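Local coordinates for protein lysyl-trna-dependent l-ysyl-phosphatidylgycerol synthase (Bacillus licheniformis, PDB 4V36) that transfers lysine from lysyl-tRNA to the membrane lipid phosphatidylglycerol, a modification linked to bacterial resistance and lipid homeostasis, at residues Lys40-Ser45 with Leu51-Lys56; Gly65-Ser68 with Ser73-Leu76; Glu17-Phe22 with Leu34-Asp39; Val286-Ser291 with Arg328-Arg333. One frame throughout, in Å; residues are numbered along the deposited sequence.

Interaction 1 (Lys40-Ser45 with Leu51-Lys56); sequences KRFFYS and LIQFAK
R41 O is gripped twice by the neighbouring strand: F54 N donates a hydrogen bond of 3.0 Å in the carbonyl plane, and the CA-H of Q53 adds a weaker C-H...O contact. The same residue pair is closed from the other end by R41 N, 2.8 Å from F54 O. F43 and I52 repeat the exchange two residues further on. F42 with Q53 and Y44 with L51 are the non-hydrogen-bonded pairs between and beyond them, and their side chains share one face of the sheet.

On that face the L51 CD1 methyl sits over the centre of the Y44 ring, 3.5 Å from the centroid and only 3° off the ring normal, a centred CH-pi contact. The same methyl also reaches F42 CB at 3.7 Å. The F42 and Q53 side chains lie side by side, pointing the same way, with ring and amide planes 59° apart, and Q53 CG lies 3.6 Å from F42 CE1. L19 and F22 of helix 16-25 cover this side.

The opposite face carries R41, F43, I52 and F54. F54 holds CG between its backbone N and carbonyl carbon (chi1 66°), which swings the ring across to R41; R41 CB sits over one face toward the rim, 4.0 Å from the centroid. The guanidinium itself is held elsewhere, its NE bonding I10 O, while F81 of helix 74-87 meets the F43 and F54 rings. The result is a classic antiparallel beta hairpin, with 41-44 as the outermost strand of the sheet at this end.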
loop_
_atom_site.group_PDB
_atom_site.type_symbol
_atom_site.label_atom_id
_atom_site.label_comp_id
_atom_site.label_asym_id
_atom_site.label_seq_id
_atom_site.Cartn_x
_atom_site.Cartn_y
_atom_site.Cartn_z
ATOM N N LYS A 40 -6.726 5.605 11.271
ATOM C CA LYS A 40 -7.931 5.785 10.470
ATOM C C LYS A 40 -9.166 5.350 11.248
ATOM O O LYS A 40 -9.129 4.364 11.983
ATOM C CB LYS A 40 -7.832 4.998 9.162
ATOM C CG LYS A 40 -6.839 5.572 8.165
ATOM C CD LYS A 40 -6.638 4.634 6.989
ATOM C CE LYS A 40 -5.949 3.353 7.424
ATOM N NZ LYS A 40 -4.604 3.624 8.002
ATOM N N ARG A 41 -10.257 6.094 11.089
ATOM C CA ARG A 41 -11.519 5.734 11.723
ATOM C C ARG A 41 -12.252 4.695 10.884
ATOM O O ARG A 41 -12.044 4.603 9.675
ATOM C CB ARG A 41 -12.397 6.970 11.931
ATOM C CG ARG A 41 -11.787 8.012 12.856
ATOM C CD ARG A 41 -12.777 9.123 13.171
ATOM N NE ARG A 41 -13.961 8.623 13.864
ATOM C CZ ARG A 41 -14.054 8.481 15.182
ATOM N NH1 ARG A 41 -13.028 8.800 15.959
ATOM N NH2 ARG A 41 -15.172 8.018 15.724
ATOM N N PHE A 42 -13.108 3.912 11.530
ATOM C CA PHE A 42 -13.825 2.845 10.844
ATOM C C PHE A 42 -15.321 3.123 10.772
ATOM O O PHE A 42 -15.902 3.703 11.690
ATOM C CB PHE A 42 -13.580 1.502 11.539
ATOM C CG PHE A 42 -12.151 1.041 11.482
ATOM C CD1 PHE A 42 -11.307 1.473 10.472
ATOM C CD2 PHE A 42 -11.653 0.171 12.438
ATOM C CE1 PHE A 42 -9.994 1.049 10.420
ATOM C CE2 PHE A 42 -10.342 -0.256 12.390
ATOM C CZ PHE A 42 -9.510 0.184 11.379
ATOM N N PHE A 43 -15.940 2.706 9.672
ATOM C CA PHE A 43 -17.384 2.815 9.516
ATOM C C PHE A 43 -17.963 1.487 9.048
ATOM O O PHE A 43 -17.899 1.154 7.864
ATOM C CB PHE A 43 -17.745 3.929 8.530
ATOM C CG PHE A 43 -19.224 4.181 8.415
ATOM C CD1 PHE A 43 -19.855 5.075 9.263
ATOM C CD2 PHE A 43 -19.983 3.523 7.459
ATOM C CE1 PHE A 43 -21.215 5.308 9.161
ATOM C CE2 PHE A 43 -21.343 3.752 7.353
ATOM C CZ PHE A 43 -21.959 4.646 8.205
ATOM N N TYR A 44 -18.522 0.726 9.982
ATOM C CA TYR A 44 -19.148 -0.546 9.649
ATOM C C TYR A 44 -20.590 -0.331 9.211
ATOM O O TYR A 44 -21.302 0.498 9.778
ATOM C CB TYR A 44 -19.096 -1.504 10.840
ATOM C CG TYR A 44 -17.703 -1.987 11.177
ATOM C CD1 TYR A 44 -17.182 -3.129 10.584
ATOM C CD2 TYR A 44 -16.909 -1.302 12.087
ATOM C CE1 TYR A 44 -15.909 -3.575 10.888
ATOM C CE2 TYR A 44 -15.635 -1.740 12.396
ATOM C CZ TYR A 44 -15.139 -2.876 11.793
ATOM O OH TYR A 44 -13.873 -3.317 12.099
ATOM N N SER A 45 -21.014 -1.077 8.198
ATOM C CA SER A 45 -22.384 -0.992 7.712
ATOM C C SER A 45 -23.343 -1.618 8.717
ATOM O O SER A 45 -22.935 -2.413 9.563
ATOM C CB SER A 45 -22.518 -1.677 6.351
ATOM O OG SER A 45 -22.128 -3.037 6.424
ATOM N N LEU A 51 -17.111 -2.585 5.406
ATOM C CA LEU A 51 -16.368 -1.632 6.224
ATOM C C LEU A 51 -15.677 -0.549 5.398
ATOM O O LEU A 51 -15.042 -0.834 4.383
ATOM C CB LEU A 51 -15.328 -2.370 7.069
ATOM C CG LEU A 51 -14.320 -1.500 7.822
ATOM C CD1 LEU A 51 -15.018 -0.650 8.872
ATOM C CD2 LEU A 51 -13.238 -2.358 8.452
ATOM N N ILE A 52 -15.801 0.695 5.849
ATOM C CA ILE A 52 -15.108 1.815 5.225
ATOM C C ILE A 52 -14.100 2.440 6.187
ATOM O O ILE A 52 -14.458 2.874 7.283
ATOM C CB ILE A 52 -16.095 2.898 4.746
ATOM C CG1 ILE A 52 -16.789 2.451 3.458
ATOM C CG2 ILE A 52 -15.374 4.219 4.517
ATOM C CD1 ILE A 52 -17.695 3.505 2.858
ATOM N N GLN A 53 -12.838 2.471 5.774
ATOM C CA GLN A 53 -11.789 3.115 6.557
ATOM C C GLN A 53 -11.522 4.510 6.003
ATOM O O GLN A 53 -11.452 4.696 4.789
ATOM C CB GLN A 53 -10.510 2.279 6.542
ATOM C CG GLN A 53 -10.716 0.831 6.942
ATOM C CD GLN A 53 -9.426 0.035 6.937
ATOM O OE1 GLN A 53 -8.333 0.600 7.002
ATOM N NE2 GLN A 53 -9.547 -1.286 6.856
ATOM N N PHE A 54 -11.369 5.487 6.890
ATOM C CA PHE A 54 -11.216 6.868 6.451
ATOM C C PHE A 54 -10.484 7.739 7.462
ATOM O O PHE A 54 -10.233 7.325 8.594
ATOM C CB PHE A 54 -12.589 7.479 6.153
ATOM C CG PHE A 54 -13.464 7.623 7.367
ATOM C CD1 PHE A 54 -14.195 6.546 7.843
ATOM C CD2 PHE A 54 -13.560 8.835 8.030
ATOM C CE1 PHE A 54 -15.002 6.675 8.959
ATOM C CE2 PHE A 54 -14.364 8.971 9.147
ATOM C CZ PHE A 54 -15.087 7.888 9.611
ATOM N N ALA A 55 -10.147 8.951 7.037
ATOM C CA ALA A 55 -9.545 9.944 7.914
ATOM C C ALA A 55 -10.234 11.287 7.711
ATOM O O ALA A 55 -10.685 11.599 6.609
ATOM C CB ALA A 55 -8.054 10.060 7.655
ATOM N N LYS A 56 -10.321 12.075 8.776
ATOM C CA LYS A 56 -11.011 13.356 8.720
ATOM C C LYS A 56 -10.031 14.509 8.538
ATOM O O LYS A 56 -9.047 14.623 9.269
ATOM C CB LYS A 56 -11.845 13.566 9.987
ATOM C CG LYS A 56 -12.646 14.859 10.007
ATOM C CD LYS A 56 -13.492 14.957 11.268
ATOM C CE LYS A 56 -14.234 16.282 11.338
ATOM N NZ LYS A 56 -13.294 17.437 11.381
#

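Interaction 2 (Gly65-Ser68 with Ser73-Leu76); sequences GDPS and SFPL
F74 carries this contact, and P67 is its main partner. The CB of F74 does not itself head for the 65-68 segment; the ring beyond it closes the gap. With CG anti to the carbonyl carbon (chi1 -76°) and the ring nearly coplanar with the bond from CA to CB (chi2 4°), the far end of the ring is carried up to the strand backbone.

CG comes first, 4.1 Å from P67 CB. One step on, CD1 and CE1 both lie under that proline carbon, P67 CB, at 3.7 and 3.8 Å. Together these place P67 CB over one face of the F74 ring, offset toward the rim: it lies 3.9 Å from the centroid, in a CH-pi contact. CE1 also meets two backbone oxygens, those of P67 and S68, the latter approaching obliquely. At the end of the ring, P67 O hangs over the same face that P67 CB covers, 3.1 Å from F74 CZ, with CE1 and CE2 flanking. No hydrogen bond joins the two segments.

Around this pair, L104 of helix 102-106 also touches F74, and I52 of the preceding strand touches P67. The polar side chains beside P67 are satisfied within the protein: the carboxylate oxygens of D66 bond Y105 OH and E98 N, and S68 OG bonds S32 OG. F74 thus pins the first turn of helix 74-87 against the end of strand 60-69, at the strand-to-helix turn of the beta-alpha-beta unit that runs on into strand 91-97.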
loop_
_atom_site.group_PDB
_atom_site.type_symbol
_atom_site.label_atom_id
_atom_site.label_comp_id
_atom_site.label_asym_id
_atom_site.label_seq_id
_atom_site.Cartn_x
_atom_site.Cartn_y
_atom_site.Cartn_z
ATOM N N GLY A 65 -9.274 3.556 -0.228
ATOM C CA GLY A 65 -9.633 2.424 -1.062
ATOM C C GLY A 65 -11.116 2.110 -1.085
ATOM O O GLY A 65 -11.934 2.864 -0.560
ATOM N N ASP A 66 -11.458 0.989 -1.712
ATOM C CA ASP A 66 -12.829 0.499 -1.735
ATOM C C ASP A 66 -13.183 -0.103 -0.375
ATOM O O ASP A 66 -12.294 -0.347 0.440
ATOM C CB ASP A 66 -13.004 -0.535 -2.854
ATOM C CG ASP A 66 -12.860 0.074 -4.234
ATOM O OD1 ASP A 66 -13.787 0.791 -4.667
ATOM O OD2 ASP A 66 -11.825 -0.172 -4.890
ATOM N N PRO A 67 -14.483 -0.328 -0.115
ATOM C CA PRO A 67 -14.853 -0.975 1.149
ATOM C C PRO A 67 -14.275 -2.382 1.288
ATOM O O PRO A 67 -13.897 -2.999 0.293
ATOM C CB PRO A 67 -16.383 -1.027 1.081
ATOM C CG PRO A 67 -16.757 0.086 0.174
ATOM C CD PRO A 67 -15.667 0.143 -0.855
ATOM N N SER A 68 -14.205 -2.874 2.520
ATOM C CA SER A 68 -13.741 -4.232 2.780
ATOM C C SER A 68 -14.921 -5.118 3.158
ATOM O O SER A 68 -15.919 -4.635 3.688
ATOM C CB SER A 68 -12.689 -4.243 3.891
ATOM O OG SER A 68 -11.586 -3.416 3.563
ATOM N N SER A 73 -22.597 -6.013 -0.069
ATOM C CA SER A 73 -22.980 -5.003 0.908
ATOM C C SER A 73 -22.274 -3.675 0.646
ATOM O O SER A 73 -22.454 -2.711 1.392
ATOM C CB SER A 73 -22.675 -5.487 2.327
ATOM O OG SER A 73 -23.455 -6.623 2.659
ATOM N N PHE A 74 -21.472 -3.630 -0.414
ATOM C CA PHE A 74 -20.735 -2.418 -0.768
ATOM C C PHE A 74 -21.642 -1.232 -1.131
ATOM O O PHE A 74 -21.371 -0.112 -0.702
ATOM C CB PHE A 74 -19.760 -2.691 -1.921
ATOM C CG PHE A 74 -18.520 -3.437 -1.510
ATOM C CD1 PHE A 74 -18.365 -3.898 -0.213
ATOM C CD2 PHE A 74 -17.502 -3.664 -2.421
ATOM C CE1 PHE A 74 -17.225 -4.582 0.164
ATOM C CE2 PHE A 74 -16.357 -4.345 -2.050
ATOM C CZ PHE A 74 -16.220 -4.805 -0.756
ATOM N N PRO A 75 -22.708 -1.456 -1.928
ATOM C CA PRO A 75 -23.589 -0.307 -2.170
ATOM C C PRO A 75 -24.250 0.208 -0.894
ATOM O O PRO A 75 -24.521 1.403 -0.782
ATOM C CB PRO A 75 -24.642 -0.867 -3.134
ATOM C CG PRO A 75 -23.965 -1.996 -3.811
ATOM C CD PRO A 75 -23.087 -2.611 -2.766
ATOM N N LEU A 76 -24.495 -0.688 0.057
ATOM C CA LEU A 76 -25.148 -0.319 1.306
ATOM C C LEU A 76 -24.254 0.548 2.189
ATOM O O LEU A 76 -24.693 1.574 2.706
ATOM C CB LEU A 76 -25.576 -1.573 2.072
ATOM C CG LEU A 76 -26.223 -1.336 3.439
ATOM C CD1 LEU A 76 -27.458 -0.457 3.306
ATOM C CD2 LEU A 76 -26.574 -2.657 4.100
#

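Interaction 3 (Glu17-Phe22 with Leu34-Asp39); sequences EKLEAF and LGFLGD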
loop_
_atom_site.group_PDB
_atom_site.type_symbol
_atom_site.label_atom_id
_atom_site.label_comp_id
_atom_site.label_asym_id
_atom_site.label_seq_id
_atom_site.Cartn_x
_atom_site.Cartn_y
_atom_site.Cartn_z
ATOM N N GLU A 17 -9.009 -5.689 17.360
ATOM C CA GLU A 17 -9.665 -6.978 17.553
ATOM C C GLU A 17 -10.876 -7.141 16.641
ATOM O O GLU A 17 -11.056 -8.185 16.013
ATOM C CB GLU A 17 -10.090 -7.153 19.012
ATOM C CG GLU A 17 -10.797 -8.471 19.292
ATOM C CD GLU A 17 -11.246 -8.600 20.733
ATOM O OE1 GLU A 17 -10.990 -7.667 21.523
ATOM O OE2 GLU A 17 -11.854 -9.635 21.077
ATOM N N LYS A 18 -11.706 -6.105 16.574
ATOM C CA LYS A 18 -12.897 -6.136 15.733
ATOM C C LYS A 18 -12.515 -6.167 14.257
ATOM O O LYS A 18 -13.154 -6.850 13.455
ATOM C CB LYS A 18 -13.793 -4.930 16.024
ATOM C CG LYS A 18 -15.126 -4.954 15.297
ATOM C CD LYS A 18 -15.981 -3.752 15.666
ATOM C CE LYS A 18 -17.318 -3.782 14.941
ATOM N NZ LYS A 18 -18.172 -2.614 15.297
ATOM N N LEU A 19 -11.466 -5.431 13.907
ATOM C CA LEU A 19 -10.989 -5.379 12.530
ATOM C C LEU A 19 -10.432 -6.726 12.079
ATOM O O LEU A 19 -10.710 -7.182 10.970
ATOM C CB LEU A 19 -9.921 -4.294 12.371
ATOM C CG LEU A 19 -9.275 -4.206 10.987
ATOM C CD1 LEU A 19 -10.317 -3.905 9.928
ATOM C CD2 LEU A 19 -8.173 -3.160 10.970
ATOM N N GLU A 20 -9.641 -7.353 12.945
ATOM C CA GLU A 20 -9.035 -8.645 12.639
ATOM C C GLU A 20 -10.101 -9.709 12.414
ATOM O O GLU A 20 -9.999 -10.520 11.494
ATOM C CB GLU A 20 -8.091 -9.078 13.762
ATOM C CG GLU A 20 -7.442 -10.433 13.531
ATOM C CD GLU A 20 -6.637 -10.480 12.246
ATOM O OE1 GLU A 20 -5.787 -9.588 12.042
ATOM O OE2 GLU A 20 -6.858 -11.407 11.437
ATOM N N ALA A 21 -11.124 -9.698 13.261
ATOM C CA ALA A 21 -12.223 -10.646 13.143
ATOM C C ALA A 21 -12.986 -10.426 11.842
ATOM O O ALA A 21 -13.341 -11.379 11.154
ATOM C CB ALA A 21 -13.158 -10.527 14.336
ATOM N N PHE A 22 -13.224 -9.161 11.510
ATOM C CA PHE A 22 -13.979 -8.803 10.315
ATOM C C PHE A 22 -13.270 -9.232 9.034
ATOM O O PHE A 22 -13.886 -9.811 8.140
ATOM C CB PHE A 22 -14.236 -7.292 10.284
ATOM C CG PHE A 22 -14.932 -6.817 9.036
ATOM C CD1 PHE A 22 -16.314 -6.848 8.945
ATOM C CD2 PHE A 22 -14.206 -6.334 7.959
ATOM C CE1 PHE A 22 -16.958 -6.412 7.802
ATOM C CE2 PHE A 22 -14.844 -5.898 6.813
ATOM C CZ PHE A 22 -16.222 -5.937 6.735
ATOM N N LEU A 34 -3.869 -1.871 6.404
ATOM C CA LEU A 34 -3.393 -0.578 6.888
ATOM C C LEU A 34 -4.250 -0.036 8.031
ATOM O O LEU A 34 -3.888 0.952 8.672
ATOM C CB LEU A 34 -3.351 0.435 5.743
ATOM C CG LEU A 34 -2.271 0.171 4.694
ATOM C CD1 LEU A 34 -2.334 1.204 3.584
ATOM C CD2 LEU A 34 -0.898 0.157 5.344
ATOM N N GLY A 35 -5.381 -0.685 8.284
ATOM C CA GLY A 35 -6.249 -0.299 9.380
ATOM C C GLY A 35 -5.655 -0.614 10.741
ATOM O O GLY A 35 -6.131 -0.122 11.763
ATOM N N PHE A 36 -4.607 -1.433 10.756
ATOM C CA PHE A 36 -3.954 -1.806 12.006
ATOM C C PHE A 36 -2.949 -0.749 12.458
ATOM O O PHE A 36 -2.296 -0.904 13.489
ATOM C CB PHE A 36 -3.258 -3.162 11.866
ATOM C CG PHE A 36 -4.206 -4.314 11.694
ATOM C CD1 PHE A 36 -4.992 -4.745 12.751
ATOM C CD2 PHE A 36 -4.307 -4.972 10.479
ATOM C CE1 PHE A 36 -5.865 -5.806 12.598
ATOM C CE2 PHE A 36 -5.177 -6.034 10.320
ATOM C CZ PHE A 36 -5.957 -6.451 11.381
ATOM N N LEU A 37 -2.828 0.322 11.680
ATOM C CA LEU A 37 -1.955 1.434 12.041
ATOM C C LEU A 37 -2.614 2.307 13.101
ATOM O O LEU A 37 -1.940 3.046 13.817
ATOM C CB LEU A 37 -1.606 2.272 10.809
ATOM C CG LEU A 37 -0.695 1.619 9.767
ATOM C CD1 LEU A 37 -0.507 2.536 8.565
ATOM C CD2 LEU A 37 0.649 1.258 10.382
ATOM N N GLY A 38 -3.938 2.218 13.190
ATOM C CA GLY A 38 -4.697 2.958 14.181
ATOM C C GLY A 38 -4.787 4.446 13.904
ATOM O O GLY A 38 -5.044 5.238 14.811
ATOM N N ASP A 39 -4.579 4.829 12.649
ATOM C CA ASP A 39 -4.611 6.238 12.270
ATOM C C ASP A 39 -5.792 6.545 11.355
ATOM O O ASP A 39 -5.852 7.608 10.737
ATOM C CB ASP A 39 -3.300 6.639 11.591
ATOM C CG ASP A 39 -3.056 5.885 10.296
ATOM O OD1 ASP A 39 -3.649 4.799 10.117
ATOM O OD2 ASP A 39 -2.266 6.375 9.462
#
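L19 and E20 of helix 16-25 pack on G35 and F36 of a short 3-10 segment, next to the beta hairpin of strands 41-44 and 50-57, in a domain that belongs to the acetyltransferase-like clan. No hydrogen bond crosses this contact; apolar contact does most of the work.

The aromatic part comes from L19. Its CD2 methyl stands over the centre of the F36 ring, 3.9 Å from the centroid and 9° off the normal, a well-centred CH-pi contact. CG of the leucine lies farther toward the tip, 4.0 Å from F36 CZ. The leucine keeps CG anti to its own backbone N (chi1 176°), which extends the branch outward from the helix to reach the ring. H33 and Y190 also touch F36.

The second kind is methyl against backbone. L19 CD2 lies 3.6 Å from G35 C, an approach that the bare glycine makes possible. L19 also touches F42, Y44 and L51, tying the helix to both strands of the hairpin, and its CD2 methyl sits between the F36 ring and F42.

The third kind is a carboxylate oxygen close to an aromatic carbon. E20 bends at chi2, which folds its carboxylate back toward F36, and the carboxylate and ring planes are then only 11° apart. E20 CA meets the same ring at its edge, in plane, 4.0 Å from F36 CZ. The nearest approach of all across these segments is oblique: E20 OE1 comes to 3.2 Å from F36 CZ.

Interaction 4 (Val286-Ser291 with Arg328-Arg333); sequences VSYMYS and RLIGRR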
loop_
_atom_site.group_PDB
_atom_site.type_symbol
_atom_site.label_atom_id
_atom_site.label_comp_id
_atom_site.label_asym_id
_atom_site.label_seq_id
_atom_site.Cartn_x
_atom_site.Cartn_y
_atom_site.Cartn_z
ATOM N N VAL A 286 4.784 13.197 -6.417
ATOM C CA VAL A 286 5.575 12.010 -6.746
ATOM C C VAL A 286 6.595 11.684 -5.653
ATOM O O VAL A 286 7.791 11.938 -5.805
ATOM C CB VAL A 286 6.315 12.174 -8.090
ATOM C CG1 VAL A 286 6.855 10.830 -8.567
ATOM C CG2 VAL A 286 5.388 12.763 -9.137
ATOM N N SER A 287 6.097 11.118 -4.555
ATOM C CA SER A 287 6.906 10.771 -3.391
ATOM C C SER A 287 6.055 10.067 -2.341
ATOM O O SER A 287 6.520 9.161 -1.651
ATOM C CB SER A 287 7.548 12.017 -2.775
ATOM O OG SER A 287 8.145 11.719 -1.524
ATOM N N TYR A 288 4.801 10.494 -2.236
ATOM C CA TYR A 288 3.915 10.047 -1.168
ATOM C C TYR A 288 3.012 8.893 -1.592
ATOM O O TYR A 288 2.379 8.254 -0.753
ATOM C CB TYR A 288 3.051 11.216 -0.679
ATOM C CG TYR A 288 3.824 12.315 0.019
ATOM C CD1 TYR A 288 4.588 13.224 -0.704
ATOM C CD2 TYR A 288 3.778 12.452 1.401
ATOM C CE1 TYR A 288 5.293 14.229 -0.070
ATOM C CE2 TYR A 288 4.479 13.456 2.044
ATOM C CZ TYR A 288 5.234 14.339 1.303
ATOM O OH TYR A 288 5.933 15.339 1.939
ATOM N N MET A 289 2.949 8.626 -2.892
ATOM C CA MET A 289 2.015 7.631 -3.405
ATOM C C MET A 289 2.705 6.405 -3.996
ATOM O O MET A 289 2.069 5.373 -4.214
ATOM C CB MET A 289 1.102 8.258 -4.459
ATOM C CG MET A 289 0.348 9.487 -3.983
ATOM S SD MET A 289 -1.097 9.839 -5.004
ATOM C CE MET A 289 -0.457 9.493 -6.642
ATOM N N TYR A 290 4.003 6.514 -4.254
ATOM C CA TYR A 290 4.732 5.435 -4.908
ATOM C C TYR A 290 5.829 4.869 -4.012
ATOM O O TYR A 290 6.870 5.495 -3.812
ATOM C CB TYR A 290 5.316 5.928 -6.230
ATOM C CG TYR A 290 4.332 6.741 -7.039
ATOM C CD1 TYR A 290 3.202 6.150 -7.587
ATOM C CD2 TYR A 290 4.530 8.099 -7.250
ATOM C CE1 TYR A 290 2.295 6.888 -8.324
ATOM C CE2 TYR A 290 3.630 8.847 -7.988
ATOM C CZ TYR A 290 2.514 8.236 -8.523
ATOM O OH TYR A 290 1.614 8.974 -9.258
ATOM N N SER A 291 5.584 3.676 -3.482
ATOM C CA SER A 291 6.500 3.045 -2.539
ATOM C C SER A 291 7.745 2.482 -3.219
ATOM O O SER A 291 7.790 2.351 -4.444
ATOM C CB SER A 291 5.781 1.933 -1.771
ATOM O OG SER A 291 5.181 1.007 -2.661
ATOM N N ARG A 328 -0.769 15.692 2.100
ATOM C CA ARG A 328 -0.433 16.113 3.456
ATOM C C ARG A 328 -0.937 15.107 4.485
ATOM O O ARG A 328 -0.327 14.928 5.538
ATOM C CB ARG A 328 -1.005 17.501 3.752
ATOM C CG ARG A 328 -0.254 18.630 3.070
ATOM C CD ARG A 328 -0.883 19.984 3.361
ATOM N NE ARG A 328 -0.864 20.321 4.782
ATOM C CZ ARG A 328 0.135 20.957 5.387
ATOM N NH1 ARG A 328 1.207 21.321 4.697
ATOM N NH2 ARG A 328 0.065 21.224 6.684
ATOM N N LEU A 329 -2.053 14.454 4.174
ATOM C CA LEU A 329 -2.605 13.421 5.042
ATOM C C LEU A 329 -1.645 12.239 5.137
ATOM O O LEU A 329 -1.449 11.665 6.210
ATOM C CB LEU A 329 -3.970 12.959 4.530
ATOM C CG LEU A 329 -4.619 11.794 5.280
ATOM C CD1 LEU A 329 -4.834 12.148 6.744
ATOM C CD2 LEU A 329 -5.930 11.401 4.616
ATOM N N ILE A 330 -1.047 11.884 4.006
ATOM C CA ILE A 330 -0.029 10.842 3.970
ATOM C C ILE A 330 1.202 11.305 4.752
ATOM O O ILE A 330 1.911 10.498 5.351
ATOM C CB ILE A 330 0.351 10.485 2.518
ATOM C CG1 ILE A 330 -0.883 9.985 1.761
ATOM C CG2 ILE A 330 1.448 9.435 2.479
ATOM C CD1 ILE A 330 -0.639 9.720 0.291
ATOM N N GLY A 331 1.430 12.615 4.764
ATOM C CA GLY A 331 2.505 13.200 5.544
ATOM C C GLY A 331 2.125 13.414 7.001
ATOM O O GLY A 331 2.846 14.078 7.746
ATOM N N ARG A 332 0.979 12.856 7.391
ATOM C CA ARG A 332 0.489 12.877 8.772
ATOM C C ARG A 332 0.139 14.281 9.265
ATOM O O ARG A 332 0.385 14.618 10.423
ATOM C CB ARG A 332 1.513 12.229 9.714
ATOM C CG ARG A 332 1.959 10.842 9.268
ATOM C CD ARG A 332 1.697 9.794 10.338
ATOM N NE ARG A 332 2.655 9.862 11.435
ATOM C CZ ARG A 332 2.541 9.176 12.568
ATOM N NH1 ARG A 332 1.503 8.374 12.760
ATOM N NH2 ARG A 332 3.461 9.297 13.515
ATOM N N ARG A 333 -0.447 15.089 8.386
ATOM C CA ARG A 333 -0.960 16.402 8.771
ATOM C C ARG A 333 -2.377 16.607 8.242
ATOM O O ARG A 333 -2.642 16.413 7.055
ATOM C CB ARG A 333 -0.040 17.517 8.267
ATOM C CG ARG A 333 1.301 17.581 8.980
ATOM C CD ARG A 333 2.056 18.852 8.633
ATOM N NE ARG A 333 3.292 18.976 9.403
ATOM C CZ ARG A 333 3.368 19.518 10.614
ATOM N NH1 ARG A 333 2.279 19.991 11.202
ATOM N NH2 ARG A 333 4.536 19.590 11.239
#
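The Y288 ring meets the helix end by its edge: the I330 CG2 methyl and G331 CA both lie near the ring plane. CG2 is 4.0 Å from Y288 CD2, and G331 CA is 4.0 Å from CE2, so the two neighbours follow one side of the tyrosine. A cation-pi contact with K179, one of the residues lining the lysine-amide pocket, occupies the ring as well. Behind it in the loop, M289 CB covers the centre of one face of the Y290 ring, while V286 CA stands at that ring's edge.

I330 does the rest. With CG1 beside its backbone N (chi1 -60°) and CG2 beside the carbonyl carbon, both arms close on one oxygen: CD1 comes to 3.5 Å from Y288 O and CG2 to 3.6 Å from the same atom. CD1 also reaches M289 CG, more loosely at 4.4 Å. Y95 of strand 91-97 touches both I330 and M289, and a backbone hydrogen bond ties I330 to G180.

Across the segments the contact is purely van der Waals. Within 328-333 the helix stops in a Schellman motif, with R333 N bonded to R328 O at 2.9 Å and R332 N to L329 O, and R332 taking the positive-phi position. The capped end of helix 319-330 thereby packs against the loop that follows helix 276-285, close to the lysine-amide pocket.

How the interactions relate
Interactions 1, 2 and 3 touch one another, with helices 16-25 and 74-87 on the two faces of the hairpin. Interactions 1 and 2 join through L51 O and S68 N at 2.9 Å, strand to neighbouring strand. Interactions 1 and 3 join through K40 NZ and L34 O at 2.8 Å. Interactions 2 and 3 meet where S68 O lies 3.3 Å from F22 CZ. Interaction 4 stands apart, its centre about 19 Å from that of interaction 1, yet A55 CB meets L329 CD2 at 3.9 Å. Of interactions 1, 3 and 4, it comes nearest the bound lysine amide: the Y288 side chain is about 8 Å from it, against about 11 Å for K40 and 13 Å for F36.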